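Local coordinates for protein-tyrosine-phosphatase (Vibrio vulnificus, PDB 7DHF) that probably removes phosphate from phosphotyrosine residues of proteins, as a low-molecular-weight protein tyrosine phosphatase, at residues A134-L137 / I138-A142. The protein carries 1 engineered substitution. Numbering follows the deposited sequence.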
loop_
_atom_site.group_PDB
_atom_site.type_symbol
_atom_site.label_atom_id
_atom_site.label_comp_id
_atom_site.label_asym_id
_atom_site.label_seq_id
_atom_site.Cartn_x
_atom_site.Cartn_y
_atom_site.Cartn_z
ATOM N N ALA A 134 -10.493 4.891 5.043
ATOM C CA ALA A 134 -9.349 4.411 4.277
ATOM C C ALA A 134 -9.571 2.982 3.805
ATOM O O ALA A 134 -9.304 2.657 2.642
ATOM C CB ALA A 134 -8.075 4.509 5.116
ATOM N N TYR A 135 -10.070 2.112 4.690
ATOM C CA TYR A 135 -10.306 0.730 4.291
ATOM C C TYR A 135 -11.321 0.655 3.160
ATOM O O TYR A 135 -11.150 -0.122 2.213
ATOM C CB TYR A 135 -10.765 -0.122 5.477
ATOM C CG TYR A 135 -10.799 -1.584 5.107
ATOM C CD1 TYR A 135 -9.697 -2.395 5.326
ATOM C CD2 TYR A 135 -11.910 -2.140 4.483
ATOM C CE1 TYR A 135 -9.703 -3.722 4.960
ATOM C CE2 TYR A 135 -11.924 -3.471 4.109
ATOM C CZ TYR A 135 -10.818 -4.257 4.352
ATOM O OH TYR A 135 -10.816 -5.582 3.985
ATOM N N GLN A 136 -12.387 1.453 3.241
ATOM C CA GLN A 136 -13.404 1.438 2.195
ATOM C C GLN A 136 -12.799 1.762 0.835
ATOM O O GLN A 136 -13.037 1.051 -0.148
ATOM C CB GLN A 136 -14.512 2.435 2.537
ATOM C CG GLN A 136 -15.646 2.468 1.523
ATOM C CD GLN A 136 -16.446 1.182 1.504
ATOM O OE1 GLN A 136 -16.588 0.515 2.529
ATOM N NE2 GLN A 136 -16.973 0.828 0.340
ATOM N N LEU A 137 -12.025 2.847 0.757
ATOM C CA LEU A 137 -11.406 3.216 -0.512
ATOM C C LEU A 137 -10.422 2.151 -0.972
ATOM O O LEU A 137 -10.381 1.805 -2.157
ATOM C CB LEU A 137 -10.712 4.572 -0.390
ATOM C CG LEU A 137 -11.616 5.780 -0.133
ATOM C CD1 LEU A 137 -10.777 7.035 0.046
ATOM C CD2 LEU A 137 -12.628 5.974 -1.253
ATOM N N ILE A 138 -9.611 1.627 -0.052
ATOM C CA ILE A 138 -8.652 0.587 -0.413
ATOM C C ILE A 138 -9.379 -0.638 -0.948
ATOM O O ILE A 138 -8.974 -1.228 -1.957
ATOM C CB ILE A 138 -7.752 0.256 0.793
ATOM C CG1 ILE A 138 -6.822 1.435 1.088
ATOM C CG2 ILE A 138 -6.953 -1.022 0.548
ATOM C CD1 ILE A 138 -6.068 1.323 2.397
ATOM N N ASP A 139 -10.470 -1.028 -0.288
ATOM C CA ASP A 139 -11.237 -2.194 -0.713
ATOM C C ASP A 139 -11.807 -1.992 -2.114
ATOM O O ASP A 139 -11.621 -2.832 -3.002
ATOM C CB ASP A 139 -12.352 -2.443 0.307
ATOM C CG ASP A 139 -13.094 -3.742 0.070
ATOM O OD1 ASP A 139 -12.585 -4.604 -0.674
ATOM O OD2 ASP A 139 -14.188 -3.903 0.652
ATOM N N GLU A 140 -12.507 -0.878 -2.331
ATOM C CA GLU A 140 -13.065 -0.599 -3.651
ATOM C C GLU A 140 -11.972 -0.554 -4.711
ATOM O O GLU A 140 -12.129 -1.110 -5.807
ATOM C CB GLU A 140 -13.803 0.738 -3.623
ATOM C CG GLU A 140 -15.059 0.753 -2.767
ATOM C CD GLU A 140 -15.764 2.097 -2.801
ATOM O OE1 GLU A 140 -15.638 2.809 -3.821
ATOM O OE2 GLU A 140 -16.443 2.441 -1.809
ATOM N N ALA A 141 -10.859 0.116 -4.407
ATOM C CA ALA A 141 -9.775 0.253 -5.372
ATOM C C ALA A 141 -9.129 -1.092 -5.677
ATOM O O ALA A 141 -8.803 -1.384 -6.835
ATOM C CB ALA A 141 -8.737 1.231 -4.826
ATOM N N ALA A 142 -8.936 -1.922 -4.651
ATOM C CA ALA A 142 -8.287 -3.215 -4.838
ATOM C C ALA A 142 -9.165 -4.169 -5.637
ATOM O O ALA A 142 -8.662 -4.923 -6.477
ATOM C CB ALA A 142 -7.942 -3.821 -3.478
HETATM O O HOH W 1 -15.214 -1.789 3.146
#
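Gln136 reaches one turn along to Glu140, an i to i+4 side-chain pair on the solvent-facing side of helix 128-146, the C-terminal helix of the low-molecular-weight phosphatase fold. The amide donates from NE2 to Glu140 OE2 over 2.7 Å, nearly straight at 175°. OE2 accepts through its anti lone pair, on the side away from OE1, and lies almost in the amide plane, while amide and carboxylate planes are turned 69° against each other. A bend at chi2 (67°) brings the Gln136 amide round to meet the glutamate, whose chain runs extended beyond CG. On the other side of the amide a water donates to Gln136 OE1 at 2.8 Å and, weakly, to Asp139 OD2; this water lies in the plane of the Tyr135 ring, at its edge. Asp139 has its stronger partner in Gln143, whose NE2 is hydrogen-bonded to OD1.

Four consecutive i+4 backbone bonds underlie this pair. The carbonyls of Ala134, Tyr135, Gln136 and Leu137 accept from the amides of Ile138, Asp139, Glu140 and Ala141; the shortest, from Asp139 N to Tyr135 O, measures 2.7 Å.

Van der Waals contacts follow the same spacing. CE2 of Tyr135 approaches Asp139 CB obliquely at 4.0 Å, with ring and carboxylate planes 51° apart; the ring also packs on Val25 of helix 18-29 and Val59 of helix 54-61. Ile138 is buried against Phe111, its side chain about 4 Å from that of Arg18, a predicted active-site residue. With CG1 beside its own backbone N (chi1 -69°), the Ile138 chain runs past the carbonyl of the preceding turn, CG1 3.2 Å from Ala134 O.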